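Local coordinates for protein PipY (Synechococcus elongatus, PDB 5NLC) that binds pyridoxal 5'-phosphate and is probably involved in the homeostasis of this vitamin B6 cofactor, at residues Val19-Asn27 / Gly40-Arg48; Arg149-Leu157 / Leu167-Leu178. All coordinates share one frame; numbering follows the deposited sequence.

Contact 1 of 2, residues Val19-Asn27 / Gly40-Arg48; sequences VQLIAVSKN and GQRHFGENR
Ala23 and Phe44 face each other across two neighbouring parallel strands, 20-24 and 43-46, of the modified TIM barrel that marks fold type III PLP proteins; helix 30-38 makes the beta-alpha-beta crossover between them. Backbone hydrogen bonds run from Ala23 N to His43 O, from Gly45 N to Ala23 O at 2.8 Å, and from Ser25 N to Gly45 O. On the helix side of the sheet, Ala23 CB rests 3.8 Å from Phe44 CD2; on the opposite face, Ile22 CG2 lies over the bare backbone of Gly45, 3.5 Å from its N. Gln41 closes the N-terminal end: with CG anti to the backbone N (chi1 -172°) and a bend at chi2, its NE2 hydrogen-bonds to Leu21 O at 2.9 Å and also to His43 O, both acceptors in the amide plane. A leucine in its place would probably cost Leu21 O its side-chain donor and leave His43 O with Ala23 N as its one donor from the two segments. At the other end Glu46, salt-bridged to Lys55, meets Ser25 and Lys26, the predicted PLP-lysine, close to Asn47, a PLP-binding residue. Ser25 OG is modelled 2.4 Å from Glu46 OE2, a doubtful distance, and one water joins Glu46 OE1 to Lys26 O.

Contact 2 of 2, residues Arg149-Leu157 / Leu167-Leu178; sequences RGLMVIAPL and LFAQARTFAAEL
The ends of the Val153 and Leu167 side chains meet head-on, where segment 149-157 runs along helix 161-181 in a beta-alpha-beta unit of the barrel. The strand and helix segments run roughly antiparallel, at 147° and with their axes 9.0 Å apart, as expected when a barrel strand is followed by a helix that returns along its outer side. No hydrogen bond links the two, and the contact is made by apolar side chains.

Val153 can be followed outward. Its CB points at the helix and stands 4.2 Å from Ala171 CB. From there the two methyls part: CG1, anti to the backbone N (chi1 167°), heads for the start of the helical segment and meets Leu167 CG at 3.7 Å, with the ring of Phe168 a little farther off; CG2, anti to the carbonyl carbon, comes down on Ala171 CB at 3.6 Å. The valine thus straddles one helical turn, a methyl for each residue of the i, i+4 pair. Leu167 spreads its other contacts along the loop, CD2 lying 3.7 Å from Ala155 CA and close to Ala155 CB.

Two residues earlier, Leu151 packs one turn farther along the helix. CD1 sits 3.8 Å from Ala175 CB and also touches Phe174 CD2, whereas the Leu151 and Leu178 side chains cross at about a right angle, Leu151 CD2 4.1 Å from Leu178 CD1. Leu178 CG in turn covers one face of the Phe174 ring, toward the rim.

The Ile154 side chain, next to Val153, starts out away from the helix. Around the contact, helix 130-141 brings Leu133 against both Leu151 and Leu178, strand 112-116 adds Leu115 beside Leu151, and strand 189-191 sets Leu190 against Ala175.

Contact 1 and contact 2 lie on opposite sides of the chain's centre, their centres about 20 Å apart and their nearest atoms about 7 Å apart without touching. Both belong to one parallel sheet: contact 1 pairs two adjacent strands, and contact 2 packs another strand against the helix that follows it. Both border the cofactor site, although no PLP is bound in this model. Contact 1 holds Asn47 and the predicted attachment lysine, Lys26. Contact 2 faces the same region through Ile154, whose side chain is about 8 Å from that of Asn47 and about 4 Å from that of Arg210, another PLP-binding residue. Val24 of contact 1 is also about 4 Å from the Arg210 side chain.

Contact 1 of 2, residues Val19-Asn27 / Gly40-Arg48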
loop_
_atom_site.group_PDB
_atom_site.type_symbol
_atom_site.label_atom_id
_atom_site.label_comp_id
_atom_site.label_asym_id
_atom_site.label_seq_id
_atom_site.Cartn_x
_atom_site.Cartn_y
_atom_site.Cartn_z
ATOM N N VAL A 19 2.229 12.068 6.304
ATOM C CA VAL A 19 2.219 11.333 5.039
ATOM C C VAL A 19 3.593 10.736 4.755
ATOM O O VAL A 19 4.570 11.458 4.728
ATOM C CB VAL A 19 1.858 12.271 3.849
ATOM C CG1 VAL A 19 1.805 11.527 2.509
ATOM C CG2 VAL A 19 0.507 12.931 4.131
ATOM N N GLN A 20 3.614 9.467 4.394
ATOM C CA GLN A 20 4.825 8.821 3.905
ATOM C C GLN A 20 4.687 8.500 2.437
ATOM O O GLN A 20 3.679 8.014 1.941
ATOM C CB GLN A 20 5.131 7.586 4.761
ATOM C CG GLN A 20 5.674 7.960 6.130
ATOM C CD GLN A 20 7.081 8.657 6.056
ATOM O OE1 GLN A 20 7.982 8.244 5.310
ATOM N NE2 GLN A 20 7.238 9.742 6.806
ATOM N N LEU A 21 5.732 8.832 1.738
ATOM C CA LEU A 21 5.824 8.566 0.347
ATOM C C LEU A 21 6.446 7.198 0.092
ATOM O O LEU A 21 7.517 6.886 0.650
ATOM C CB LEU A 21 6.766 9.663 -0.161
ATOM C CG LEU A 21 7.011 9.760 -1.589
ATOM C CD1 LEU A 21 7.306 11.241 -1.818
ATOM C CD2 LEU A 21 8.170 8.861 -2.017
ATOM N N ILE A 22 5.814 6.400 -0.753
ATOM C CA ILE A 22 6.361 5.126 -1.208
ATOM C C ILE A 22 6.913 5.372 -2.619
ATOM O O ILE A 22 6.168 5.797 -3.520
ATOM C CB ILE A 22 5.308 4.010 -1.256
ATOM C CG1 ILE A 22 4.779 3.740 0.132
ATOM C CG2 ILE A 22 5.917 2.710 -1.838
ATOM C CD1 ILE A 22 3.495 2.922 0.137
ATOM N N ALA A 23 8.229 5.202 -2.782
ATOM C CA ALA A 23 8.841 5.347 -4.072
ATOM C C ALA A 23 8.577 4.097 -4.922
ATOM O O ALA A 23 9.023 2.999 -4.602
ATOM C CB ALA A 23 10.322 5.611 -3.967
ATOM N N VAL A 24 7.797 4.265 -5.962
ATOM C CA VAL A 24 7.408 3.174 -6.854
ATOM C C VAL A 24 8.569 2.917 -7.821
ATOM O O VAL A 24 8.822 3.730 -8.706
ATOM C CB VAL A 24 6.098 3.432 -7.602
ATOM C CG1 VAL A 24 5.805 2.250 -8.526
ATOM C CG2 VAL A 24 4.961 3.686 -6.631
ATOM N N SER A 25 9.281 1.821 -7.583
ATOM C CA SER A 25 10.561 1.536 -8.256
ATOM C C SER A 25 10.343 0.626 -9.473
ATOM O O SER A 25 11.281 0.186 -10.072
ATOM C CB SER A 25 11.551 0.869 -7.273
ATOM O OG SER A 25 10.979 -0.275 -6.618
ATOM N N LYS A 26 9.087 0.384 -9.825
ATOM C CA LYS A 26 8.695 -0.528 -10.899
ATOM C C LYS A 26 9.503 -0.497 -12.152
ATOM O O LYS A 26 9.858 -1.578 -12.657
ATOM C CB LYS A 26 7.212 -0.327 -11.265
ATOM C CG LYS A 26 6.765 -0.834 -12.622
ATOM C CD LYS A 26 5.256 -0.661 -12.766
ATOM C CE LYS A 26 4.826 0.820 -12.832
ATOM N NZ LYS A 26 3.725 1.201 -11.855
ATOM N N ASN A 27 9.788 0.657 -12.720
ATOM C CA ASN A 27 10.639 0.603 -13.959
ATOM C C ASN A 27 12.075 1.073 -13.763
ATOM O O ASN A 27 12.725 1.554 -14.703
ATOM C CB ASN A 27 9.999 1.436 -15.070
ATOM C CG ASN A 27 8.655 0.902 -15.498
ATOM O OD1 ASN A 27 8.593 -0.188 -16.085
ATOM N ND2 ASN A 27 7.578 1.684 -15.263
ATOM N N GLY A 40 17.746 9.698 1.315
ATOM C CA GLY A 40 16.921 9.589 2.516
ATOM C C GLY A 40 15.664 8.703 2.323
ATOM O O GLY A 40 14.901 8.500 3.283
ATOM N N GLN A 41 15.426 8.171 1.111
ATOM C CA GLN A 41 14.241 7.360 0.909
ATOM C C GLN A 41 14.411 5.967 1.485
ATOM O O GLN A 41 15.483 5.317 1.291
ATOM C CB GLN A 41 13.914 7.282 -0.564
ATOM C CG GLN A 41 12.599 6.617 -0.932
ATOM C CD GLN A 41 11.380 7.339 -0.433
ATOM O OE1 GLN A 41 11.424 8.565 -0.251
ATOM N NE2 GLN A 41 10.266 6.592 -0.174
ATOM N N ARG A 42 13.336 5.466 2.153
ATOM C CA ARG A 42 13.310 4.152 2.767
ATOM C C ARG A 42 12.220 3.222 2.340
ATOM O O ARG A 42 12.391 1.987 2.422
ATOM C CB ARG A 42 13.266 4.273 4.291
ATOM C CG ARG A 42 14.495 5.014 4.856
ATOM C CD ARG A 42 15.745 4.216 4.769
ATOM N NE ARG A 42 16.926 4.945 5.286
ATOM C CZ ARG A 42 17.701 5.781 4.601
ATOM N NH1 ARG A 42 17.456 6.084 3.341
ATOM N NH2 ARG A 42 18.750 6.317 5.204
ATOM N N HIS A 43 11.101 3.773 1.882
ATOM C CA HIS A 43 9.968 2.965 1.448
ATOM C C HIS A 43 9.903 2.862 -0.058
ATOM O O HIS A 43 9.850 3.884 -0.759
ATOM C CB HIS A 43 8.691 3.628 1.933
ATOM C CG HIS A 43 8.576 3.685 3.419
ATOM N ND1 HIS A 43 8.338 2.563 4.187
ATOM C CD2 HIS A 43 8.693 4.725 4.284
ATOM C CE1 HIS A 43 8.330 2.897 5.469
ATOM N NE2 HIS A 43 8.480 4.219 5.546
ATOM N N PHE A 44 9.950 1.643 -0.550
ATOM C CA PHE A 44 9.950 1.341 -1.956
ATOM C C PHE A 44 8.872 0.373 -2.270
ATOM O O PHE A 44 8.556 -0.508 -1.463
ATOM C CB PHE A 44 11.302 0.778 -2.382
ATOM C CG PHE A 44 12.410 1.771 -2.270
ATOM C CD1 PHE A 44 13.062 1.941 -1.070
ATOM C CD2 PHE A 44 12.674 2.650 -3.305
ATOM C CE1 PHE A 44 14.074 2.884 -0.910
ATOM C CE2 PHE A 44 13.695 3.596 -3.163
ATOM C CZ PHE A 44 14.396 3.731 -1.982
ATOM N N GLY A 45 8.208 0.610 -3.393
ATOM C CA GLY A 45 7.041 -0.139 -3.755
ATOM C C GLY A 45 7.168 -0.771 -5.155
ATOM O O GLY A 45 7.711 -0.138 -6.109
ATOM N N GLU A 46 6.643 -1.989 -5.268
ATOM C CA GLU A 46 6.608 -2.682 -6.557
ATOM C C GLU A 46 5.167 -3.126 -6.806
ATOM O O GLU A 46 4.432 -3.379 -5.870
ATOM C CB GLU A 46 7.544 -3.863 -6.553
ATOM C CG GLU A 46 9.062 -3.486 -6.530
ATOM C CD GLU A 46 9.633 -3.083 -7.881
ATOM O OE1 GLU A 46 9.085 -3.536 -8.926
ATOM O OE2 GLU A 46 10.652 -2.295 -7.925
ATOM N N ASN A 47 4.797 -3.276 -8.069
ATOM C CA ASN A 47 3.426 -3.710 -8.386
ATOM C C ASN A 47 3.329 -5.226 -8.454
ATOM O O ASN A 47 2.269 -5.737 -8.237
ATOM C CB ASN A 47 2.906 -3.157 -9.706
ATOM C CG ASN A 47 2.461 -1.716 -9.609
ATOM O OD1 ASN A 47 2.467 -1.086 -8.525
ATOM N ND2 ASN A 47 2.107 -1.165 -10.758
ATOM N N ARG A 48 4.404 -5.892 -8.824
ATOM C CA ARG A 48 4.431 -7.334 -9.114
ATOM C C ARG A 48 5.453 -8.035 -8.266
ATOM O O ARG A 48 6.599 -7.625 -8.220
ATOM C CB ARG A 48 4.769 -7.573 -10.600
ATOM C CG ARG A 48 3.574 -7.305 -11.496
ATOM C CD ARG A 48 3.895 -7.236 -12.986
ATOM N NE ARG A 48 2.827 -6.502 -13.680
ATOM C CZ ARG A 48 2.870 -6.059 -14.940
ATOM N NH1 ARG A 48 3.927 -6.292 -15.728
ATOM N NH2 ARG A 48 1.830 -5.375 -15.424
HETATM O O HOH W 1 10.277 -3.783 -11.508
#

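Contact 2 of 2, residues Arg149-Leu157 / Leu167-Leu178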
loop_
_atom_site.group_PDB
_atom_site.type_symbol
_atom_site.label_atom_id
_atom_site.label_comp_id
_atom_site.label_asym_id
_atom_site.label_seq_id
_atom_site.Cartn_x
_atom_site.Cartn_y
_atom_site.Cartn_z
ATOM N N ARG A 149 -3.545 -2.812 9.074
ATOM C CA ARG A 149 -3.255 -1.462 9.550
ATOM C C ARG A 149 -4.087 -0.390 8.876
ATOM O O ARG A 149 -4.011 0.777 9.281
ATOM C CB ARG A 149 -1.760 -1.153 9.283
ATOM C CG ARG A 149 -0.812 -2.041 10.078
ATOM C CD ARG A 149 -1.033 -1.987 11.584
ATOM N NE ARG A 149 -0.968 -0.614 12.021
ATOM C CZ ARG A 149 0.162 0.102 12.085
ATOM N NH1 ARG A 149 0.069 1.377 12.489
ATOM N NH2 ARG A 149 1.385 -0.439 11.779
ATOM N N GLY A 150 -4.886 -0.760 7.905
ATOM C CA GLY A 150 -5.711 0.269 7.194
ATOM C C GLY A 150 -6.351 -0.149 5.915
ATOM O O GLY A 150 -6.503 -1.300 5.693
ATOM N N LEU A 151 -6.753 0.859 5.081
ATOM C CA LEU A 151 -7.452 0.647 3.855
ATOM C C LEU A 151 -6.628 1.197 2.711
ATOM O O LEU A 151 -5.921 2.197 2.925
ATOM C CB LEU A 151 -8.806 1.389 3.823
ATOM C CG LEU A 151 -9.827 1.028 4.850
ATOM C CD1 LEU A 151 -11.137 1.714 4.433
ATOM C CD2 LEU A 151 -9.999 -0.477 4.939
ATOM N N MET A 152 -6.696 0.518 1.565
ATOM C CA MET A 152 -6.194 1.027 0.312
ATOM C C MET A 152 -7.394 1.324 -0.615
ATOM O O MET A 152 -8.242 0.511 -0.793
ATOM C CB MET A 152 -5.250 0.055 -0.374
ATOM C CG MET A 152 -4.634 0.582 -1.679
ATOM S SD MET A 152 -3.648 -0.590 -2.599
ATOM C CE MET A 152 -2.465 0.523 -3.329
ATOM N N VAL A 153 -7.423 2.523 -1.204
ATOM C CA VAL A 153 -8.433 2.869 -2.192
ATOM C C VAL A 153 -7.777 3.406 -3.458
ATOM O O VAL A 153 -6.904 4.283 -3.355
ATOM C CB VAL A 153 -9.354 3.909 -1.547
ATOM C CG1 VAL A 153 -10.225 4.547 -2.532
ATOM C CG2 VAL A 153 -10.222 3.207 -0.521
ATOM N N ILE A 154 -8.133 2.847 -4.624
ATOM C CA ILE A 154 -7.558 3.252 -5.888
ATOM C C ILE A 154 -8.724 3.734 -6.742
ATOM O O ILE A 154 -9.710 3.005 -6.930
ATOM C CB ILE A 154 -6.859 2.088 -6.620
ATOM C CG1 ILE A 154 -5.858 1.384 -5.666
ATOM C CG2 ILE A 154 -6.332 2.580 -7.950
ATOM C CD1 ILE A 154 -5.147 0.218 -6.315
ATOM N N ALA A 155 -8.617 4.949 -7.255
ATOM C CA ALA A 155 -9.694 5.482 -8.094
ATOM C C ALA A 155 -9.706 4.751 -9.426
ATOM O O ALA A 155 -8.617 4.418 -9.948
ATOM C CB ALA A 155 -9.476 6.968 -8.312
ATOM N N PRO A 156 -10.904 4.416 -9.975
ATOM C CA PRO A 156 -11.013 3.878 -11.303
ATOM C C PRO A 156 -10.336 4.778 -12.305
ATOM O O PRO A 156 -10.312 6.008 -12.104
ATOM C CB PRO A 156 -12.524 3.867 -11.549
ATOM C CG PRO A 156 -13.101 3.613 -10.185
ATOM C CD PRO A 156 -12.196 4.385 -9.269
ATOM N N LEU A 157 -9.768 4.190 -13.371
ATOM C CA LEU A 157 -9.078 5.045 -14.354
ATOM C C LEU A 157 -10.147 5.930 -14.967
ATOM O O LEU A 157 -11.305 5.481 -15.171
ATOM C CB LEU A 157 -8.314 4.233 -15.412
ATOM C CG LEU A 157 -7.275 3.230 -14.867
ATOM C CD1 LEU A 157 -6.594 2.444 -16.008
ATOM C CD2 LEU A 157 -6.245 3.903 -13.960
ATOM N N LEU A 167 -14.236 10.350 -3.392
ATOM C CA LEU A 167 -13.844 8.973 -3.093
ATOM C C LEU A 167 -12.885 8.874 -1.931
ATOM O O LEU A 167 -13.110 7.995 -1.076
ATOM C CB LEU A 167 -13.270 8.245 -4.341
ATOM C CG LEU A 167 -12.688 6.841 -4.118
ATOM C CD1 LEU A 167 -13.738 5.770 -3.862
ATOM C CD2 LEU A 167 -11.877 6.476 -5.331
ATOM N N PHE A 168 -11.844 9.744 -1.925
ATOM C CA PHE A 168 -10.851 9.733 -0.899
ATOM C C PHE A 168 -11.439 10.154 0.447
ATOM O O PHE A 168 -11.082 9.587 1.495
ATOM C CB PHE A 168 -9.641 10.551 -1.273
ATOM C CG PHE A 168 -8.829 9.985 -2.446
ATOM C CD1 PHE A 168 -8.782 8.625 -2.756
ATOM C CD2 PHE A 168 -8.048 10.872 -3.176
ATOM C CE1 PHE A 168 -7.965 8.178 -3.812
ATOM C CE2 PHE A 168 -7.253 10.458 -4.200
ATOM C CZ PHE A 168 -7.221 9.087 -4.526
ATOM N N ALA A 169 -12.415 11.057 0.399
ATOM C CA ALA A 169 -13.133 11.458 1.625
ATOM C C ALA A 169 -13.982 10.318 2.183
ATOM O O ALA A 169 -14.028 10.068 3.401
ATOM C CB ALA A 169 -13.974 12.701 1.322
ATOM N N GLN A 170 -14.640 9.626 1.273
ATOM C CA GLN A 170 -15.456 8.467 1.623
ATOM C C GLN A 170 -14.614 7.399 2.211
ATOM O O GLN A 170 -15.066 6.775 3.157
ATOM C CB GLN A 170 -16.228 7.955 0.442
ATOM C CG GLN A 170 -17.236 6.840 0.719
ATOM C CD GLN A 170 -17.758 6.200 -0.559
ATOM O OE1 GLN A 170 -17.250 6.471 -1.696
ATOM N NE2 GLN A 170 -18.725 5.317 -0.401
ATOM N N ALA A 171 -13.423 7.154 1.674
ATOM C CA ALA A 171 -12.479 6.216 2.285
ATOM C C ALA A 171 -12.108 6.586 3.689
ATOM O O ALA A 171 -12.176 5.758 4.561
ATOM C CB ALA A 171 -11.237 6.096 1.446
ATOM N N ARG A 172 -11.744 7.823 3.913
ATOM C CA ARG A 172 -11.413 8.291 5.244
ATOM C C ARG A 172 -12.550 8.080 6.213
ATOM O O ARG A 172 -12.350 7.571 7.318
ATOM C CB ARG A 172 -11.004 9.782 5.225
ATOM C CG ARG A 172 -10.690 10.285 6.613
ATOM C CD ARG A 172 -10.443 11.792 6.723
ATOM N NE ARG A 172 -11.691 12.509 6.473
ATOM C CZ ARG A 172 -12.019 13.099 5.339
ATOM N NH1 ARG A 172 -11.191 13.122 4.292
ATOM N NH2 ARG A 172 -13.203 13.727 5.249
ATOM N N THR A 173 -13.742 8.446 5.780
ATOM C CA THR A 173 -14.932 8.315 6.581
ATOM C C THR A 173 -15.233 6.865 6.981
ATOM O O THR A 173 -15.424 6.526 8.159
ATOM C CB THR A 173 -16.075 9.052 5.838
ATOM O OG1 THR A 173 -15.718 10.445 5.798
ATOM C CG2 THR A 173 -17.326 8.961 6.606
ATOM N N PHE A 174 -15.228 5.996 5.996
ATOM C CA PHE A 174 -15.449 4.569 6.198
ATOM C C PHE A 174 -14.373 3.918 7.088
ATOM O O PHE A 174 -14.745 3.140 7.927
ATOM C CB PHE A 174 -15.510 3.897 4.842
ATOM C CG PHE A 174 -15.887 2.456 4.850
ATOM C CD1 PHE A 174 -16.882 1.950 5.685
ATOM C CD2 PHE A 174 -15.286 1.599 3.921
ATOM C CE1 PHE A 174 -17.257 0.622 5.632
ATOM C CE2 PHE A 174 -15.670 0.274 3.846
ATOM C CZ PHE A 174 -16.671 -0.220 4.676
ATOM N N ALA A 175 -13.085 4.253 6.888
ATOM C CA ALA A 175 -12.025 3.712 7.732
ATOM C C ALA A 175 -12.284 4.076 9.187
ATOM O O ALA A 175 -12.105 3.209 10.082
ATOM C CB ALA A 175 -10.624 4.124 7.288
ATOM N N ALA A 176 -12.733 5.307 9.445
ATOM C CA ALA A 176 -13.040 5.670 10.834
ATOM C C ALA A 176 -14.234 4.840 11.347
ATOM O O ALA A 176 -14.241 4.350 12.503
ATOM C CB ALA A 176 -13.309 7.170 10.930
ATOM N N GLU A 177 -15.243 4.633 10.510
ATOM C CA GLU A 177 -16.312 3.739 10.933
ATOM C C GLU A 177 -15.829 2.333 11.211
ATOM O O GLU A 177 -16.268 1.732 12.168
ATOM C CB GLU A 177 -17.430 3.625 9.909
ATOM C CG GLU A 177 -18.296 4.827 9.871
ATOM C CD GLU A 177 -18.915 5.187 11.248
ATOM O OE1 GLU A 177 -18.699 6.353 11.704
ATOM O OE2 GLU A 177 -19.534 4.297 11.858
ATOM N N LEU A 178 -14.980 1.791 10.341
ATOM C CA LEU A 178 -14.518 0.447 10.567
ATOM C C LEU A 178 -13.710 0.380 11.850
ATOM O O LEU A 178 -13.759 -0.640 12.564
ATOM C CB LEU A 178 -13.676 -0.061 9.369
ATOM C CG LEU A 178 -14.438 -0.321 8.108
ATOM C CD1 LEU A 178 -13.433 -0.738 7.076
ATOM C CD2 LEU A 178 -15.498 -1.346 8.239
#